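Local coordinates for protein monalysin (Pseudomonas entomophila, PDB 4MKO) that forms beta-barrel pores in host membranes, a cytolytic and hemolytic toxin that damages the intestine of Drosophila and contributes to bacterial virulence, at residues D17-Q28 with K186-T197. Sequence-based numbering, arbitrary orientation.
With ACT (acetate ion), chain J.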
loop_
_atom_site.group_PDB
_atom_site.type_symbol
_atom_site.label_atom_id
_atom_site.label_comp_id
_atom_site.label_asym_id
_atom_site.label_seq_id
_atom_site.Cartn_x
_atom_site.Cartn_y
_atom_site.Cartn_z
ATOM N N ASP A 17 -6.708 12.137 -4.285
ATOM C CA ASP A 17 -7.820 12.901 -3.713
ATOM C C ASP A 17 -8.894 13.124 -4.775
ATOM O O ASP A 17 -10.061 12.995 -4.460
ATOM C CB ASP A 17 -7.337 14.254 -3.205
ATOM C CG ASP A 17 -6.874 14.228 -1.773
ATOM O OD1 ASP A 17 -7.172 13.244 -1.074
ATOM O OD2 ASP A 17 -6.283 15.230 -1.330
ATOM N N GLY A 18 -8.492 13.414 -6.009
ATOM C CA GLY A 18 -9.431 13.607 -7.118
ATOM C C GLY A 18 -10.286 12.363 -7.303
ATOM O O GLY A 18 -11.514 12.435 -7.411
ATOM N N TYR A 19 -9.634 11.198 -7.250
ATOM C CA TYR A 19 -10.302 9.900 -7.362
ATOM C C TYR A 19 -11.297 9.684 -6.210
ATOM O O TYR A 19 -12.462 9.335 -6.450
ATOM C CB TYR A 19 -9.227 8.788 -7.402
ATOM C CG TYR A 19 -9.776 7.380 -7.367
ATOM C CD1 TYR A 19 -10.359 6.810 -8.493
ATOM C CD2 TYR A 19 -9.707 6.614 -6.207
ATOM C CE1 TYR A 19 -10.842 5.502 -8.473
ATOM C CE2 TYR A 19 -10.226 5.323 -6.162
ATOM C CZ TYR A 19 -10.791 4.770 -7.297
ATOM O OH TYR A 19 -11.314 3.502 -7.238
ATOM N N LEU A 20 -10.853 9.912 -4.966
ATOM C CA LEU A 20 -11.705 9.675 -3.802
ATOM C C LEU A 20 -12.810 10.696 -3.614
ATOM O O LEU A 20 -13.817 10.354 -2.986
ATOM C CB LEU A 20 -10.883 9.558 -2.513
ATOM C CG LEU A 20 -9.893 8.380 -2.418
ATOM C CD1 LEU A 20 -9.017 8.533 -1.187
ATOM C CD2 LEU A 20 -10.631 7.043 -2.373
ATOM N N LEU A 21 -12.618 11.941 -4.122
ATOM C CA LEU A 21 -13.607 13.026 -3.962
ATOM C C LEU A 21 -14.653 13.022 -5.060
ATOM O O LEU A 21 -15.569 13.855 -5.049
ATOM C CB LEU A 21 -12.943 14.391 -3.847
ATOM C CG LEU A 21 -12.113 14.627 -2.564
ATOM C CD1 LEU A 21 -11.308 15.868 -2.697
ATOM C CD2 LEU A 21 -12.993 14.658 -1.328
ATOM N N ASP A 22 -14.539 12.047 -5.976
ATOM C CA ASP A 22 -15.508 11.841 -7.039
ATOM C C ASP A 22 -16.494 10.806 -6.500
ATOM O O ASP A 22 -16.213 9.597 -6.495
ATOM C CB ASP A 22 -14.813 11.365 -8.329
ATOM C CG ASP A 22 -15.767 10.852 -9.398
ATOM O OD1 ASP A 22 -16.958 11.210 -9.349
ATOM O OD2 ASP A 22 -15.321 10.100 -10.270
ATOM N N TYR A 23 -17.613 11.295 -5.967
ATOM C CA TYR A 23 -18.639 10.460 -5.375
ATOM C C TYR A 23 -19.684 10.001 -6.366
ATOM O O TYR A 23 -20.696 9.449 -5.941
ATOM C CB TYR A 23 -19.297 11.142 -4.164
ATOM C CG TYR A 23 -18.362 11.386 -3.005
ATOM C CD1 TYR A 23 -17.929 10.334 -2.197
ATOM C CD2 TYR A 23 -17.921 12.668 -2.700
ATOM C CE1 TYR A 23 -17.047 10.551 -1.137
ATOM C CE2 TYR A 23 -17.065 12.900 -1.622
ATOM C CZ TYR A 23 -16.617 11.836 -0.856
ATOM O OH TYR A 23 -15.796 12.060 0.221
ATOM N N SER A 24 -19.452 10.206 -7.677
ATOM C CA SER A 24 -20.403 9.780 -8.725
ATOM C C SER A 24 -20.589 8.256 -8.781
ATOM O O SER A 24 -21.659 7.798 -9.177
ATOM C CB SER A 24 -20.035 10.358 -10.093
ATOM O OG SER A 24 -18.819 9.838 -10.600
ATOM N N SER A 25 -19.560 7.479 -8.359
ATOM C CA SER A 25 -19.616 6.016 -8.317
ATOM C C SER A 25 -18.736 5.490 -7.164
ATOM O O SER A 25 -17.798 6.190 -6.770
ATOM C CB SER A 25 -19.179 5.421 -9.655
ATOM O OG SER A 25 -17.820 5.702 -9.949
ATOM N N PRO A 26 -19.022 4.281 -6.581
ATOM C CA PRO A 26 -18.175 3.785 -5.475
ATOM C C PRO A 26 -16.732 3.548 -5.917
ATOM O O PRO A 26 -16.493 3.103 -7.037
ATOM C CB PRO A 26 -18.838 2.453 -5.090
ATOM C CG PRO A 26 -20.237 2.553 -5.590
ATOM C CD PRO A 26 -20.102 3.305 -6.878
ATOM N N LYS A 27 -15.777 3.850 -5.034
ATOM C CA LYS A 27 -14.346 3.728 -5.339
ATOM C C LYS A 27 -13.699 2.671 -4.452
ATOM O O LYS A 27 -14.044 2.571 -3.272
ATOM C CB LYS A 27 -13.644 5.096 -5.158
ATOM C CG LYS A 27 -14.220 6.262 -6.002
ATOM C CD LYS A 27 -14.360 5.941 -7.504
ATOM C CE LYS A 27 -14.867 7.112 -8.309
ATOM N NZ LYS A 27 -13.754 8.033 -8.659
ATOM N N GLN A 28 -12.802 1.848 -5.024
ATOM C CA GLN A 28 -12.113 0.799 -4.254
ATOM C C GLN A 28 -10.607 1.061 -4.205
ATOM O O GLN A 28 -9.963 0.770 -3.203
ATOM C CB GLN A 28 -12.322 -0.580 -4.902
ATOM C CG GLN A 28 -13.695 -1.201 -4.685
ATOM C CD GLN A 28 -13.789 -2.486 -5.461
ATOM O OE1 GLN A 28 -13.642 -2.510 -6.693
ATOM N NE2 GLN A 28 -14.007 -3.586 -4.759
ATOM N N LYS A 186 -5.495 9.098 6.186
ATOM C CA LYS A 186 -6.660 9.440 5.386
ATOM C C LYS A 186 -7.705 8.343 5.534
ATOM O O LYS A 186 -7.387 7.152 5.408
ATOM C CB LYS A 186 -6.213 9.577 3.930
ATOM C CG LYS A 186 -7.167 10.301 3.025
ATOM C CD LYS A 186 -6.507 10.670 1.701
ATOM C CE LYS A 186 -5.533 11.823 1.816
ATOM N NZ LYS A 186 -5.030 12.238 0.484
ATOM N N ARG A 187 -8.933 8.743 5.823
ATOM C CA ARG A 187 -10.037 7.809 5.976
ATOM C C ARG A 187 -11.258 8.349 5.234
ATOM O O ARG A 187 -11.446 9.562 5.150
ATOM C CB ARG A 187 -10.340 7.537 7.466
ATOM C CG ARG A 187 -10.948 8.723 8.231
ATOM C CD ARG A 187 -12.467 8.719 8.215
ATOM N NE ARG A 187 -13.011 9.918 8.865
ATOM C CZ ARG A 187 -13.247 11.083 8.269
ATOM N NH1 ARG A 187 -12.956 11.254 6.982
ATOM N NH2 ARG A 187 -13.756 12.098 8.960
ATOM N N VAL A 188 -12.091 7.440 4.746
ATOM C CA VAL A 188 -13.287 7.749 3.977
ATOM C C VAL A 188 -14.479 7.198 4.735
ATOM O O VAL A 188 -14.416 6.075 5.221
ATOM C CB VAL A 188 -13.181 7.096 2.563
ATOM C CG1 VAL A 188 -14.440 7.335 1.721
ATOM C CG2 VAL A 188 -11.935 7.588 1.812
ATOM N N ILE A 189 -15.581 7.958 4.769
ATOM C CA ILE A 189 -16.856 7.505 5.346
ATOM C C ILE A 189 -17.892 7.621 4.241
ATOM O O ILE A 189 -18.048 8.696 3.670
ATOM C CB ILE A 189 -17.284 8.271 6.641
ATOM C CG1 ILE A 189 -16.176 8.253 7.728
ATOM C CG2 ILE A 189 -18.583 7.654 7.190
ATOM C CD1 ILE A 189 -16.488 9.133 8.950
ATOM N N VAL A 190 -18.573 6.510 3.904
ATOM C CA VAL A 190 -19.592 6.513 2.858
ATOM C C VAL A 190 -20.886 5.856 3.343
ATOM O O VAL A 190 -20.799 4.852 4.060
ATOM C CB VAL A 190 -19.131 5.889 1.508
ATOM C CG1 VAL A 190 -18.075 6.755 0.810
ATOM C CG2 VAL A 190 -18.649 4.454 1.676
ATOM N N PRO A 191 -22.080 6.322 2.888
ATOM C CA PRO A 191 -23.321 5.603 3.238
ATOM C C PRO A 191 -23.262 4.198 2.644
ATOM O O PRO A 191 -22.621 4.015 1.602
ATOM C CB PRO A 191 -24.428 6.426 2.544
ATOM C CG PRO A 191 -23.815 7.755 2.277
ATOM C CD PRO A 191 -22.368 7.456 1.988
ATOM N N SER A 192 -23.916 3.216 3.299
ATOM C CA SER A 192 -23.949 1.817 2.858
ATOM C C SER A 192 -24.426 1.682 1.405
ATOM O O SER A 192 -24.032 0.737 0.729
ATOM C CB SER A 192 -24.821 0.978 3.787
ATOM O OG SER A 192 -26.151 1.466 3.827
ATOM N N SER A 193 -25.236 2.653 0.922
ATOM C CA SER A 193 -25.763 2.711 -0.449
ATOM C C SER A 193 -24.666 3.076 -1.477
ATOM O O SER A 193 -24.775 2.671 -2.635
ATOM C CB SER A 193 -26.913 3.711 -0.540
ATOM O OG SER A 193 -26.493 5.019 -0.187
ATOM N N ASN A 194 -23.633 3.860 -1.065
ATOM C CA ASN A 194 -22.508 4.259 -1.926
ATOM C C ASN A 194 -21.271 3.373 -1.662
ATOM O O ASN A 194 -20.148 3.692 -2.087
ATOM C CB ASN A 194 -22.172 5.753 -1.753
ATOM C CG ASN A 194 -21.425 6.342 -2.936
ATOM O OD1 ASN A 194 -21.980 6.547 -4.023
ATOM N ND2 ASN A 194 -20.130 6.574 -2.771
ATOM N N ALA A 195 -21.488 2.242 -0.972
ATOM C CA ALA A 195 -20.404 1.337 -0.638
ATOM C C ALA A 195 -20.462 0.028 -1.404
ATOM O O ALA A 195 -21.540 -0.507 -1.672
ATOM C CB ALA A 195 -20.397 1.062 0.857
ATOM N N VAL A 196 -19.280 -0.489 -1.740
ATOM C CA VAL A 196 -19.090 -1.798 -2.367
ATOM C C VAL A 196 -18.122 -2.571 -1.468
ATOM O O VAL A 196 -17.486 -1.964 -0.598
ATOM C CB VAL A 196 -18.610 -1.730 -3.845
ATOM C CG1 VAL A 196 -19.737 -1.274 -4.767
ATOM C CG2 VAL A 196 -17.372 -0.846 -4.002
ATOM N N THR A 197 -18.005 -3.895 -1.668
ATOM C CA THR A 197 -17.085 -4.695 -0.866
ATOM C C THR A 197 -15.646 -4.232 -1.128
ATOM O O THR A 197 -15.228 -4.175 -2.291
ATOM C CB THR A 197 -17.322 -6.191 -1.066
ATOM O OG1 THR A 197 -18.703 -6.446 -0.788
ATOM C CG2 THR A 197 -16.454 -7.048 -0.136
HETATM C C ACT J . -2.372 14.902 1.493
HETATM O O ACT J . -2.979 14.043 0.826
HETATM O OXT ACT J . -1.124 15.103 1.459
HETATM C CH3 ACT J . -3.225 15.780 2.416
HETATM O O HOH W 1 -22.853 9.114 -4.127
#
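Lys-186, in the conformer described here, one of two modelled, reaches Asp-17, near the end of helix 12-20, with a salt bridge of 2.8 Å from NZ to OD1. The ammonium comes in from above the carboxylate, 44° out of its plane. A bend at chi3 (-74°) turns the end of the lysine that way, and NZ also donates to an oxygen of an acetate ion that probably comes from the crystallisation liquor, so two anions share this charge.

Alternate residues of the strand then face the helix and the loop after it. Val-188 brings CG2 to within 4.3 Å of CD1 of Leu-20, and both side chains also rest on Leu-59 of strand 46-67. Val-190 lays CG1 obliquely against the ring of Tyr-23. Past the strand, Asn-194 sets ND2 at the edge of that ring, close to its plane, while a water donates to both Asn-194 OD1 and Tyr-23 O. The backbone O of Asn-194 lies 3.5 Å from Pro-26 CB. Val-196 crosses Pro-26 at about a right angle and touches Gln-28 too: its CG2 is 3.8 Å from Gln-28 CG. Gln-28 NE2 meets Thr-197 O (2.8 Å) nearly end-on to the carbonyl, but the bond bends at the hydrogen (143°); Tyr-7 holds OE1.

The end of helix 12-20 and its trailing loop thus pack at the surface on the last residues of strand 173-191 and the following loop, on the mixed, mostly antiparallel sheet of an aerolysin-like pore-forming toxin.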